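Local structure of transcription antitermination protein NusB (Thermotoga maritima, 1TZV) at residues Arg6-Leu10 with Glu106-Ile110; Asp26-Leu31 with Ile51-Lys55; Leu31-Leu35 with Asp46-Tyr50; Asp81-Leu85 with Phe122-Leu127; Leu92-Ile98 with His134-Lys139. The protein probably takes part in transcription antitermination of ribosomal RNA genes by binding the boxA antiterminator sequence of their operons. One frame throughout, in Å; residues are numbered along the deposited sequence. Where two conformers were deposited one is given.

Interaction 1 of 5, residues Arg6-Leu10 with Glu106-Ile110; sequences RRMRL and EAIEI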
# COMPACT_ATOMS: atom_id res chain seq x y z
N ARG A 6 5.54 -1.13 -10.55
CA ARG A 6 5.82 -2.06 -9.48
C ARG A 6 6.96 -1.63 -8.60
O ARG A 6 6.92 -1.84 -7.38
CB ARG A 6 6.12 -3.45 -10.03
CG ARG A 6 4.90 -4.26 -10.40
CD ARG A 6 5.30 -5.68 -10.75
NE ARG A 6 4.16 -6.48 -11.18
CZ ARG A 6 3.77 -6.65 -12.44
NH1 ARG A 6 2.71 -7.41 -12.71
NH2 ARG A 6 4.45 -6.09 -13.44
N ARG A 7 8.01 -1.05 -9.18
CA ARG A 7 9.16 -0.62 -8.40
C ARG A 7 8.83 0.66 -7.63
O ARG A 7 9.26 0.82 -6.48
CB ARG A 7 10.40 -0.43 -9.31
CG ARG A 7 11.69 -0.22 -8.53
CD ARG A 7 12.97 -0.55 -9.33
NE ARG A 7 14.15 -0.41 -8.48
CZ ARG A 7 14.92 0.67 -8.42
NH1 ARG A 7 15.95 0.71 -7.59
NH2 ARG A 7 14.68 1.71 -9.22
N MET A 8 8.09 1.56 -8.25
CA MET A 8 7.67 2.79 -7.59
C MET A 8 6.86 2.39 -6.35
O MET A 8 7.13 2.87 -5.24
CB MET A 8 6.79 3.61 -8.55
CG MET A 8 6.18 4.90 -7.99
SD MET A 8 4.78 4.72 -6.86
CE MET A 8 3.50 4.11 -7.99
N ARG A 9 5.89 1.49 -6.52
CA ARG A 9 5.05 1.07 -5.41
C ARG A 9 5.84 0.35 -4.33
O ARG A 9 5.54 0.51 -3.14
CB ARG A 9 3.90 0.17 -5.88
CG ARG A 9 2.85 -0.03 -4.81
CD ARG A 9 1.82 -1.07 -5.20
NE ARG A 9 0.94 -0.66 -6.29
CZ ARG A 9 1.04 -1.12 -7.53
NH1 ARG A 9 1.99 -1.98 -7.87
NH2 ARG A 9 0.13 -0.77 -8.42
N LEU A 10 6.84 -0.43 -4.73
CA LEU A 10 7.66 -1.13 -3.74
C LEU A 10 8.44 -0.14 -2.89
O LEU A 10 8.70 -0.40 -1.72
CB LEU A 10 8.62 -2.11 -4.40
CG LEU A 10 8.14 -3.55 -4.63
CD1 LEU A 10 9.23 -4.28 -5.41
CD2 LEU A 10 7.83 -4.25 -3.30
N GLU A 106 -1.26 -6.68 -7.52
CA GLU A 106 0.07 -6.23 -7.13
C GLU A 106 0.28 -6.27 -5.63
O GLU A 106 1.37 -6.57 -5.14
CB GLU A 106 0.33 -4.81 -7.64
CG GLU A 106 0.44 -4.71 -9.13
CD GLU A 106 1.39 -5.74 -9.70
OE1 GLU A 106 2.49 -5.90 -9.14
OE2 GLU A 106 1.05 -6.38 -10.71
N ALA A 107 -0.77 -5.96 -4.88
CA ALA A 107 -0.68 -5.95 -3.42
C ALA A 107 -0.43 -7.40 -2.97
O ALA A 107 0.40 -7.66 -2.09
CB ALA A 107 -1.97 -5.44 -2.82
N ILE A 108 -1.14 -8.36 -3.55
CA ILE A 108 -0.96 -9.77 -3.23
C ILE A 108 0.50 -10.15 -3.51
O ILE A 108 1.10 -10.90 -2.73
CB ILE A 108 -1.90 -10.66 -4.08
CG1 ILE A 108 -3.35 -10.48 -3.64
CG2 ILE A 108 -1.49 -12.13 -3.99
CD1 ILE A 108 -4.35 -11.01 -4.68
N GLU A 109 1.06 -9.68 -4.61
CA GLU A 109 2.46 -9.98 -4.96
C GLU A 109 3.39 -9.51 -3.84
O GLU A 109 4.34 -10.23 -3.48
CB GLU A 109 2.88 -9.29 -6.26
CG GLU A 109 2.39 -9.90 -7.57
CD GLU A 109 2.69 -9.00 -8.78
OE1 GLU A 109 3.52 -8.07 -8.66
OE2 GLU A 109 2.09 -9.21 -9.86
N ILE A 110 3.17 -8.31 -3.31
CA ILE A 110 4.04 -7.82 -2.25
C ILE A 110 3.87 -8.67 -1.00
O ILE A 110 4.85 -9.03 -0.35
CB ILE A 110 3.76 -6.33 -1.93
CG1 ILE A 110 4.04 -5.47 -3.17
CG2 ILE A 110 4.66 -5.86 -0.76
CD1 ILE A 110 3.70 -3.96 -2.97
O HOH W 1 -0.03 -8.99 -11.63

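Interaction 2 of 5, residues Asp26-Leu31 with Ile51-Lys55; sequences DLEQIL and IRGIK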
# COMPACT_ATOMS: atom_id res chain seq x y z
N ASP A 26 10.13 10.91 10.30
CA ASP A 26 9.09 11.27 9.34
C ASP A 26 9.13 10.28 8.19
O ASP A 26 10.17 10.03 7.58
CB ASP A 26 9.36 12.70 8.83
CG ASP A 26 8.23 13.26 7.95
OD1 ASP A 26 8.21 14.50 7.76
OD2 ASP A 26 7.38 12.50 7.43
N LEU A 27 7.97 9.69 7.90
CA LEU A 27 7.84 8.73 6.81
C LEU A 27 8.37 9.32 5.50
O LEU A 27 8.95 8.61 4.68
CB LEU A 27 6.37 8.34 6.65
CG LEU A 27 6.12 6.92 6.14
CD1 LEU A 27 5.50 6.08 7.25
CD2 LEU A 27 5.19 6.96 4.96
N GLU A 28 8.16 10.62 5.31
CA GLU A 28 8.64 11.27 4.10
C GLU A 28 10.16 11.24 4.00
O GLU A 28 10.70 11.04 2.92
CB GLU A 28 8.16 12.72 4.04
CG GLU A 28 6.67 12.85 3.91
CD GLU A 28 6.25 14.29 3.65
OE1 GLU A 28 5.42 14.82 4.42
OE2 GLU A 28 6.76 14.89 2.67
N GLN A 29 10.85 11.44 5.12
CA GLN A 29 12.31 11.41 5.12
C GLN A 29 12.82 10.01 4.83
O GLN A 29 13.81 9.82 4.12
CB GLN A 29 12.87 11.89 6.46
CG GLN A 29 13.06 13.40 6.52
CD GLN A 29 14.01 13.90 5.44
OE1 GLN A 29 15.19 13.56 5.42
NE2 GLN A 29 13.48 14.71 4.52
N ILE A 30 12.15 9.01 5.39
CA ILE A 30 12.54 7.64 5.13
C ILE A 30 12.42 7.34 3.63
O ILE A 30 13.30 6.72 3.06
CB ILE A 30 11.67 6.66 5.93
CG1 ILE A 30 11.98 6.83 7.43
CG2 ILE A 30 11.95 5.23 5.49
CD1 ILE A 30 11.10 6.00 8.35
N LEU A 31 11.34 7.80 2.99
CA LEU A 31 11.20 7.57 1.55
C LEU A 31 12.35 8.22 0.79
O LEU A 31 12.87 7.64 -0.17
CB LEU A 31 9.86 8.11 1.02
CG LEU A 31 9.70 7.99 -0.50
CD1 LEU A 31 9.64 6.52 -0.91
CD2 LEU A 31 8.46 8.71 -0.97
N ILE A 51 3.13 8.35 -0.35
CA ILE A 51 3.51 8.44 1.06
C ILE A 51 2.80 9.59 1.76
O ILE A 51 2.31 9.43 2.88
CB ILE A 51 5.05 8.53 1.19
CG1 ILE A 51 5.65 7.13 0.98
CG2 ILE A 51 5.46 9.11 2.55
CD1 ILE A 51 5.22 6.07 2.03
N ARG A 52 2.69 10.74 1.11
CA ARG A 52 1.99 11.85 1.76
C ARG A 52 0.51 11.54 1.90
O ARG A 52 -0.10 11.90 2.91
CB ARG A 52 2.23 13.15 1.00
CG ARG A 52 3.63 13.68 1.26
CD ARG A 52 3.95 14.96 0.52
NE ARG A 52 3.18 16.11 1.00
CZ ARG A 52 3.35 17.34 0.52
NH1 ARG A 52 4.27 17.55 -0.41
NH2 ARG A 52 2.62 18.35 0.98
N GLY A 53 -0.05 10.86 0.90
CA GLY A 53 -1.46 10.50 0.94
C GLY A 53 -1.78 9.50 2.03
O GLY A 53 -2.82 9.58 2.69
N ILE A 54 -0.88 8.54 2.23
CA ILE A 54 -1.09 7.54 3.26
C ILE A 54 -0.93 8.21 4.62
O ILE A 54 -1.73 7.98 5.53
CB ILE A 54 -0.09 6.38 3.08
CG1 ILE A 54 -0.46 5.60 1.80
CG2 ILE A 54 -0.09 5.48 4.33
CD1 ILE A 54 0.64 4.68 1.29
N LYS A 55 0.06 9.08 4.75
CA LYS A 55 0.26 9.76 6.03
C LYS A 55 -0.94 10.65 6.39
O LYS A 55 -1.40 10.64 7.53
CB LYS A 55 1.54 10.60 6.00
CG LYS A 55 1.85 11.26 7.33
CD LYS A 55 3.29 11.75 7.44
CE LYS A 55 3.53 13.01 6.64
NZ LYS A 55 4.85 13.62 7.00

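Interaction 3 of 5, residues Leu31-Leu35 with Asp46-Tyr50; sequences LEEIL and DARRY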
# COMPACT_ATOMS: atom_id res chain seq x y z
N LEU A 31 11.34 7.80 2.99
CA LEU A 31 11.20 7.57 1.55
C LEU A 31 12.35 8.22 0.79
O LEU A 31 12.87 7.64 -0.17
CB LEU A 31 9.86 8.11 1.02
CG LEU A 31 9.70 7.99 -0.50
CD1 LEU A 31 9.64 6.52 -0.91
CD2 LEU A 31 8.46 8.71 -0.97
N GLU A 32 12.76 9.42 1.20
CA GLU A 32 13.87 10.09 0.51
C GLU A 32 15.19 9.32 0.56
O GLU A 32 16.03 9.46 -0.34
CB GLU A 32 14.07 11.51 1.05
CG GLU A 32 12.93 12.47 0.71
CD GLU A 32 12.58 12.51 -0.77
OE1 GLU A 32 13.49 12.69 -1.61
OE2 GLU A 32 11.39 12.35 -1.10
N GLU A 33 15.39 8.50 1.59
CA GLU A 33 16.62 7.70 1.68
C GLU A 33 16.56 6.56 0.65
O GLU A 33 17.58 6.15 0.09
CB GLU A 33 16.78 7.07 3.06
CG GLU A 33 16.87 8.05 4.23
CD GLU A 33 17.06 7.33 5.56
OE1 GLU A 33 16.83 6.11 5.60
OE2 GLU A 33 17.42 8.00 6.55
N ILE A 34 15.35 6.07 0.40
CA ILE A 34 15.12 4.97 -0.53
C ILE A 34 15.19 5.44 -1.98
O ILE A 34 15.79 4.77 -2.83
CB ILE A 34 13.73 4.33 -0.25
CG1 ILE A 34 13.78 3.61 1.10
CG2 ILE A 34 13.33 3.36 -1.35
CD1 ILE A 34 12.42 3.37 1.71
N LEU A 35 14.58 6.59 -2.25
CA LEU A 35 14.59 7.14 -3.60
C LEU A 35 16.00 7.63 -3.93
O LEU A 35 16.66 8.28 -3.11
CB LEU A 35 13.60 8.31 -3.73
CG LEU A 35 12.12 7.95 -3.51
CD1 LEU A 35 11.28 9.22 -3.54
CD2 LEU A 35 11.64 6.97 -4.58
N ASP A 46 5.46 10.14 -7.95
CA ASP A 46 4.40 9.23 -7.55
C ASP A 46 4.61 8.68 -6.13
O ASP A 46 3.69 8.72 -5.32
CB ASP A 46 4.28 8.08 -8.54
CG ASP A 46 3.84 8.53 -9.92
OD1 ASP A 46 3.24 9.62 -10.03
OD2 ASP A 46 4.09 7.78 -10.89
N ALA A 47 5.81 8.19 -5.85
CA ALA A 47 6.08 7.63 -4.52
C ALA A 47 5.84 8.67 -3.43
O ALA A 47 5.24 8.37 -2.40
CB ALA A 47 7.48 7.10 -4.45
N ARG A 48 6.28 9.90 -3.67
CA ARG A 48 6.08 10.98 -2.70
C ARG A 48 4.58 11.27 -2.48
O ARG A 48 4.14 11.48 -1.34
CB ARG A 48 6.82 12.26 -3.16
CG ARG A 48 8.32 12.12 -3.05
CD ARG A 48 9.07 13.26 -3.77
NE ARG A 48 10.50 13.05 -3.63
CZ ARG A 48 11.40 13.37 -4.55
NH1 ARG A 48 12.69 13.13 -4.33
NH2 ARG A 48 11.02 13.93 -5.68
N ARG A 49 3.79 11.29 -3.56
CA ARG A 49 2.36 11.54 -3.45
C ARG A 49 1.71 10.41 -2.62
O ARG A 49 0.87 10.66 -1.74
CB ARG A 49 1.71 11.62 -4.84
CG ARG A 49 0.22 11.90 -4.77
CD ARG A 49 -0.45 11.96 -6.16
NE ARG A 49 -0.43 10.67 -6.85
CZ ARG A 49 0.43 10.36 -7.81
NH1 ARG A 49 0.38 9.16 -8.37
NH2 ARG A 49 1.32 11.24 -8.23
N TYR A 50 2.09 9.16 -2.93
CA TYR A 50 1.57 8.01 -2.18
C TYR A 50 1.86 8.12 -0.68
O TYR A 50 0.97 7.99 0.16
CB TYR A 50 2.20 6.69 -2.68
CG TYR A 50 1.48 5.98 -3.82
CD1 TYR A 50 1.33 6.59 -5.07
CD2 TYR A 50 1.00 4.67 -3.67
CE1 TYR A 50 0.73 5.91 -6.14
CE2 TYR A 50 0.39 4.00 -4.73
CZ TYR A 50 0.27 4.62 -5.95
OH TYR A 50 -0.26 3.91 -7.01

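Interaction 4 of 5, residues Asp81-Leu85 with Phe122-Leu127; sequences DRNVL and FVNGIL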
# COMPACT_ATOMS: atom_id res chain seq x y z
N ASP A 81 1.84 -7.39 6.14
CA ASP A 81 0.43 -7.40 5.80
C ASP A 81 -0.28 -6.10 6.16
O ASP A 81 -1.12 -5.61 5.39
CB ASP A 81 -0.25 -8.60 6.46
CG ASP A 81 0.23 -9.91 5.88
OD1 ASP A 81 0.78 -9.89 4.75
OD2 ASP A 81 0.03 -10.95 6.55
N ARG A 82 0.02 -5.52 7.31
CA ARG A 82 -0.59 -4.27 7.71
C ARG A 82 -0.29 -3.16 6.69
O ARG A 82 -1.18 -2.41 6.25
CB ARG A 82 -0.07 -3.85 9.10
CG ARG A 82 -0.38 -2.39 9.50
CD ARG A 82 -0.13 -2.10 10.99
NE ARG A 82 1.23 -2.42 11.39
CZ ARG A 82 1.58 -3.55 12.00
NH1 ARG A 82 2.85 -3.75 12.30
NH2 ARG A 82 0.66 -4.45 12.35
N ASN A 83 0.97 -3.07 6.28
CA ASN A 83 1.33 -2.01 5.36
C ASN A 83 0.94 -2.28 3.91
O ASN A 83 0.67 -1.32 3.16
CB ASN A 83 2.80 -1.65 5.58
CG ASN A 83 3.00 -0.99 6.93
OD1 ASN A 83 3.56 -1.59 7.87
ND2 ASN A 83 2.48 0.18 7.07
N VAL A 84 0.87 -3.54 3.51
CA VAL A 84 0.38 -3.84 2.17
C VAL A 84 -1.11 -3.42 2.16
O VAL A 84 -1.58 -2.81 1.18
CB VAL A 84 0.48 -5.34 1.83
CG1 VAL A 84 -0.40 -5.69 0.60
CG2 VAL A 84 1.93 -5.68 1.54
N LEU A 85 -1.86 -3.71 3.21
CA LEU A 85 -3.27 -3.32 3.24
C LEU A 85 -3.42 -1.80 3.22
O LEU A 85 -4.29 -1.26 2.52
CB LEU A 85 -3.98 -3.94 4.45
CG LEU A 85 -4.18 -5.46 4.34
CD1 LEU A 85 -4.74 -5.99 5.66
CD2 LEU A 85 -5.14 -5.81 3.19
N PHE A 122 -4.77 -14.21 2.38
CA PHE A 122 -5.40 -13.38 3.39
C PHE A 122 -5.63 -11.96 2.88
O PHE A 122 -6.73 -11.40 3.00
CB PHE A 122 -4.53 -13.35 4.63
CG PHE A 122 -4.99 -12.35 5.64
CD1 PHE A 122 -6.07 -12.62 6.45
CD2 PHE A 122 -4.35 -11.12 5.74
CE1 PHE A 122 -6.52 -11.68 7.38
CE2 PHE A 122 -4.78 -10.17 6.66
CZ PHE A 122 -5.87 -10.46 7.49
N VAL A 123 -4.57 -11.37 2.33
CA VAL A 123 -4.62 -10.03 1.78
C VAL A 123 -5.66 -9.95 0.67
O VAL A 123 -6.46 -9.00 0.62
CB VAL A 123 -3.23 -9.62 1.21
CG1 VAL A 123 -3.35 -8.36 0.38
CG2 VAL A 123 -2.25 -9.41 2.35
N ASN A 124 -5.68 -10.96 -0.20
CA ASN A 124 -6.59 -11.01 -1.35
C ASN A 124 -8.03 -10.93 -0.83
O ASN A 124 -8.86 -10.17 -1.36
CB ASN A 124 -6.37 -12.32 -2.10
CG ASN A 124 -7.07 -12.37 -3.47
OD1 ASN A 124 -6.92 -13.35 -4.20
ND2 ASN A 124 -7.82 -11.33 -3.81
N GLY A 125 -8.33 -11.69 0.21
CA GLY A 125 -9.68 -11.71 0.75
C GLY A 125 -10.13 -10.38 1.30
O GLY A 125 -11.26 -9.91 1.03
N ILE A 126 -9.27 -9.74 2.09
CA ILE A 126 -9.61 -8.45 2.66
C ILE A 126 -9.78 -7.39 1.58
O ILE A 126 -10.76 -6.64 1.57
CB ILE A 126 -8.54 -7.97 3.65
CG1 ILE A 126 -8.42 -8.96 4.80
CG2 ILE A 126 -8.87 -6.58 4.16
CD1 ILE A 126 -7.43 -8.53 5.81
N LEU A 127 -8.84 -7.32 0.66
CA LEU A 127 -8.93 -6.33 -0.40
C LEU A 127 -10.12 -6.53 -1.34
O LEU A 127 -10.70 -5.54 -1.79
CB LEU A 127 -7.63 -6.25 -1.19
CG LEU A 127 -6.42 -5.73 -0.39
CD1 LEU A 127 -5.20 -5.79 -1.27
CD2 LEU A 127 -6.65 -4.30 0.09

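Interaction 5 of 5, residues Leu92-Ile98 with His134-Lys139; sequences LLFEKDI and HAPKEK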
# COMPACT_ATOMS: atom_id res chain seq x y z
N LEU A 92 -6.50 2.10 -3.94
CA LEU A 92 -7.89 1.83 -4.32
C LEU A 92 -8.76 3.10 -4.23
O LEU A 92 -9.50 3.45 -5.17
CB LEU A 92 -8.48 0.81 -3.35
CG LEU A 92 -9.17 -0.51 -3.67
CD1 LEU A 92 -8.56 -1.62 -2.82
CD2 LEU A 92 -10.65 -0.37 -3.35
N LEU A 93 -8.66 3.81 -3.11
CA LEU A 93 -9.48 4.99 -2.90
C LEU A 93 -9.06 6.26 -3.60
O LEU A 93 -9.92 7.03 -4.06
CB LEU A 93 -9.54 5.31 -1.40
CG LEU A 93 -10.16 4.28 -0.46
CD1 LEU A 93 -9.87 4.70 0.98
CD2 LEU A 93 -11.65 4.19 -0.74
N PHE A 94 -7.76 6.49 -3.70
CA PHE A 94 -7.24 7.75 -4.19
C PHE A 94 -6.52 7.85 -5.51
O PHE A 94 -6.37 8.95 -6.06
CB PHE A 94 -6.32 8.34 -3.11
CG PHE A 94 -7.03 8.60 -1.81
CD1 PHE A 94 -7.87 9.71 -1.69
CD2 PHE A 94 -6.90 7.74 -0.73
CE1 PHE A 94 -8.56 9.94 -0.50
CE2 PHE A 94 -7.59 7.97 0.46
CZ PHE A 94 -8.42 9.07 0.57
N GLU A 95 -6.04 6.73 -6.02
CA GLU A 95 -5.32 6.77 -7.27
C GLU A 95 -6.30 6.33 -8.35
O GLU A 95 -6.46 5.15 -8.63
CB GLU A 95 -4.08 5.88 -7.18
CG GLU A 95 -3.07 6.42 -6.16
CD GLU A 95 -2.41 7.72 -6.62
OE1 GLU A 95 -1.98 8.53 -5.78
OE2 GLU A 95 -2.29 7.91 -7.85
N LYS A 96 -6.98 7.31 -8.92
CA LYS A 96 -7.92 7.02 -9.98
C LYS A 96 -7.07 6.75 -11.21
O LYS A 96 -6.05 7.40 -11.39
CB LYS A 96 -8.85 8.21 -10.23
CG LYS A 96 -9.74 8.59 -9.05
CD LYS A 96 -10.45 7.39 -8.43
CE LYS A 96 -10.84 6.36 -9.48
NZ LYS A 96 -12.19 5.79 -9.32
N ASP A 97 -7.50 5.79 -12.01
CA ASP A 97 -6.80 5.39 -13.25
C ASP A 97 -6.22 3.99 -13.10
O ASP A 97 -5.89 3.34 -14.09
CB ASP A 97 -5.67 6.35 -13.65
CG ASP A 97 -4.33 5.96 -13.04
OD1 ASP A 97 -3.61 5.15 -13.66
OD2 ASP A 97 -4.01 6.45 -11.94
N ILE A 98 -6.09 3.52 -11.85
CA ILE A 98 -5.56 2.19 -11.60
C ILE A 98 -6.72 1.22 -11.40
O ILE A 98 -7.51 1.38 -10.48
CB ILE A 98 -4.67 2.15 -10.33
CG1 ILE A 98 -3.57 3.21 -10.42
CG2 ILE A 98 -4.04 0.76 -10.17
CD1 ILE A 98 -2.62 3.03 -11.59
N HIS A 134 -16.03 -0.27 -1.71
CA HIS A 134 -15.43 1.06 -1.72
C HIS A 134 -14.71 1.53 -2.94
O HIS A 134 -14.21 2.66 -2.96
CB HIS A 134 -14.50 1.19 -0.51
CG HIS A 134 -15.24 1.14 0.78
ND1 HIS A 134 -15.42 -0.02 1.49
CD2 HIS A 134 -15.93 2.10 1.44
CE1 HIS A 134 -16.20 0.22 2.54
NE2 HIS A 134 -16.52 1.50 2.53
N ALA A 135 -14.62 0.70 -3.97
CA ALA A 135 -13.97 1.15 -5.18
C ALA A 135 -14.74 2.36 -5.71
O ALA A 135 -15.98 2.33 -5.81
CB ALA A 135 -13.97 0.04 -6.21
N PRO A 136 -14.03 3.43 -6.05
CA PRO A 136 -14.73 4.61 -6.56
C PRO A 136 -15.35 4.29 -7.92
O PRO A 136 -14.82 3.48 -8.71
CB PRO A 136 -13.63 5.68 -6.63
CG PRO A 136 -12.36 4.86 -6.78
CD PRO A 136 -12.59 3.69 -5.88
N LYS A 137 -16.48 4.94 -8.20
CA LYS A 137 -17.19 4.70 -9.45
C LYS A 137 -16.37 4.87 -10.73
O LYS A 137 -16.65 4.25 -11.74
CB LYS A 137 -18.46 5.55 -9.51
CG LYS A 137 -18.22 7.04 -9.41
CD LYS A 137 -19.55 7.78 -9.28
CE LYS A 137 -19.30 9.27 -9.22
NZ LYS A 137 -20.57 10.02 -8.97
N GLU A 138 -15.32 5.69 -10.70
CA GLU A 138 -14.49 5.85 -11.88
C GLU A 138 -13.81 4.52 -12.25
O GLU A 138 -13.31 4.36 -13.35
CB GLU A 138 -13.42 6.93 -11.65
CG GLU A 138 -13.97 8.23 -11.08
CD GLU A 138 -14.22 8.15 -9.59
OE1 GLU A 138 -13.24 8.08 -8.82
OE2 GLU A 138 -15.40 8.17 -9.18
N LYS A 139 -13.80 3.56 -11.32
CA LYS A 139 -13.17 2.26 -11.58
C LYS A 139 -14.15 1.14 -11.91
O LYS A 139 -13.76 -0.02 -12.03
CB LYS A 139 -12.29 1.85 -10.38
CG LYS A 139 -11.12 2.78 -10.19
CD LYS A 139 -10.22 2.39 -9.00
CE LYS A 139 -9.16 3.45 -8.82
NZ LYS A 139 -8.23 3.13 -7.67
O HOH W 2 -7.43 0.62 -7.90

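Interaction 1 of 5, residues Arg6-Leu10 with Glu106-Ile110
Arg-6 opens the contact by stretching its extended chain across to Glu-106 and Glu-109, one turn apart on helix 100-114. The sounder bond runs from Arg-6 NE to Glu-109 OE1, 3.0 Å, in the guanidinium plane and onto the syn lone pair; the two planes are nearly coplanar. Arg-6 NH1 adds a weak bond to Glu-109 OE2, and one water bridges the same two atoms, although its link to NH1 is also weak. Glu-106, deposited in two conformers, turns its carboxylate 73° from the guanidinium in the one described; its OE1 makes only a weak bond to Arg-6 NE, to be read with caution. With an alanine in place of Glu-109, Arg-6 would probably lose its coplanar carboxylate and be left with the weaker, oblique one of Glu-106. Farther along, Arg-9 lays one guanidinium face over Glu-106 CB, 3.3 Å from NH1, while its NE forms a salt bridge with Glu-91. Leu-10 closes the segment, its CD2 4.0 Å from Ile-110 CG1, the two side chains running alongside in opposite directions. The two short helical segments cross at -58°. Behind them, Ala-107 and Ile-110 rest on Val-84 of helix 79-94, and Met-8 packs on helix 41-56.

Interaction 2 of 5, residues Asp26-Leu31 with Ile51-Lys55
Lys-55 reaches across to Asp-26 and Glu-28, crossing each of these acidic side chains at about a right angle. Its chain leaves with CG anti to the backbone N and then bends at chi3 (75°), which brings NZ between the two carboxylates: 2.8 Å from Asp-26 OD2 and 2.9 Å from Glu-28 OE1. The first oxygen is met on its syn side, somewhat out of the carboxylate plane, the second on its anti lone pair. Asp-26 OD2 has a further duty. From the opposite face of its plane it accepts Glu-28 N at 2.9 Å, so the N-cap of helix 27-34 is also half of an interhelical salt bridge, and this double grip is likely to hold the carboxylate in its rotation. The other oxygen of Glu-28 rests along the aliphatic part of Arg-52, with OE2 3.5 Å from CD; it lies well out of the guanidinium plane, and only charge attraction links it to NE. Beneath these charges, Ile-51 packs against Leu-27 and Leu-31. Its CG1 lies 3.8 Å from Leu-31 CD2, whereas the fit against Leu-27, modelled in two conformers, is too tight to trust in detail. The two segments run nearly antiparallel, their axes at 158°. Helix 5-19 closes the apolar side, Leu-16 and His-19 touching Leu-27 and Val-12 touching Ile-51, while Ile-54 turns to Leu-87 and Tyr-90 of helix 79-94.

Interaction 3 of 5, residues Leu31-Leu35 with Asp46-Tyr50
Leu-31 and Arg-48 bring the two backbones nearest, with CA atoms 7.5 Å apart, just before Leu-35 leaves helical geometry at the end of helix 27-34. Arg-48 stretches out straight and grips Glu-32 side-on. Its NE gives a bond of 2.8 Å to Glu-32 OE2, at 164° and in the guanidinium plane, and its NH1 one of 2.9 Å to Glu-32 OE1, slightly tilted from that plane. Both oxygens use syn lone pairs, so the two flat groups lie nearly coplanar although the chains that carry them cross at about a right angle. The bend of Glu-32 at chi2 (-52°) turns its carboxylate into this position. A glutamine in place of Arg-48 would probably leave Glu-32 without its two-pronged charge partner and free to swing. The pair clips together a helical hairpin, two consecutive antiparallel helices of the all-helical NusB fold, close to where the chain leaves the first for the connecting loop. Inside the clip, Leu-35 puts CD1 3.9 Å from Arg-48 NE, obliquely to the guanidinium, and CD2 near Ala-47 CB. Leu-31 fills the next place along the hairpin. Its CD2 lies 3.5 Å from Ala-47 O and 4.0 Å from Ala-47 CB, tucked against the backbone, an approach the small alanine probably permits. On helix 41-56, Arg-49 turns away to Asp-46 and Glu-95, and Tyr-50 OH bonds to Glu-91.

Interaction 4 of 5, residues Asp81-Leu85 with Phe122-Leu127
The 2.9 Å backbone bond from Leu-127 N to Val-123 O spans the helical turn whose side chains close round Leu-85. Leu-85 is a knob in the hole formed by Phe-122, Val-123, Ile-126 and Leu-127. With CG anti to the carbonyl carbon (chi1 -71°), the branch is carried toward the other helix, where CD1 meets Ile-126 CD1 at 3.7 Å and CD2 meets Leu-127 CD2 at 3.8 Å. Leu-85 crosses Ile-126 at about a right angle. Phe-122 completes the hole, its CE2 4.3 Å from Leu-85 CD1, which approaches the ring obliquely, and Ile-126 CG1 of its own helix covers one ring face near the rim. Val-84 meets Val-123 through their CG1 methyls at 4.0 Å, and Asp-81, at the start of the segment, has OD1 3.9 Å from Val-123 CG2. The two segments run at 35° to each other. Helix 100-114 lies against both, Ile-110 touching Val-84 and Ala-107 touching Leu-127, while Leu-77 covers Leu-85 and Phe-122 from a loop. Carbon against carbon does the holding here: branched aliphatic chains and one aromatic ring fit by shape, and the carboxylate of Asp-81 meets only carbon across the interface, so the join depends on hydrophobic burial rather than on directed bonds.

Interaction 5 of 5, residues Leu92-Ile98 with His134-Lys139
Lys-139 plugs its ammonium group into the C-terminal end of helix 79-94, where the chain leaves the helix and makes a type II beta turn from Glu-95 to Ile-98. Its chain is fully extended beyond CG, which carries NZ in to Leu-92 O at 2.8 Å and Glu-95 O at 2.9 Å. Both carbonyls are approached from above their planes, 38° and 47° out. A third bond goes to a water, so three partners grip the nitrogen. The negative end of the helix dipole would probably favour the charge there. Lys-96, in the conformer described, doubles back instead, bent at chi2, chi3 and chi4, and brings NZ to Glu-138 OE1 as a salt bridge, though NZ is also too close to the Pro-136 ring and to Glu-138 CB, so its exact position, and the detail of this bond, is doubtful. Leu-92 supplies the apolar part: its CD2 rests 4.1 Å from Ala-135 CA, while its carbonyl oxygen also has Pro-136 CD beside it. Leu-93 lies alongside His-134, pointing the same way, and Met-60 and Leu-64 of helix 58-66 flank it. Through these contacts the C-terminal tail after helix 117-134 folds back along the helix end. Ile-100 of helix 100-114 touches both Ala-135 and Lys-139. The water, 2.6 Å from Lys-139 NZ, donates to Ile-98 O at 2.7 Å, linking the helix end to the turn.

Interactions 2 and 3 are neighbours on one hairpin, helices 27-34 and 41-56, with centres about 7 Å apart and Leu-31 in common. Both are nested within the loop closed by interaction 1, which joins helix 5-19 to helix 100-114 and touches interaction 3 through Met-8. Interactions 4 and 5 share helix 79-94, their centres about 17 Å apart, and their segments alternate along the chain with those of interaction 1. Interactions 2 and 4 lie on opposite sides of the chain's centre, about 20 Å apart between centres. Arg-49 to Glu-95 bridges interactions 3 and 5. Helices early and late in the sequence are thereby knitted into one compact all-helical body.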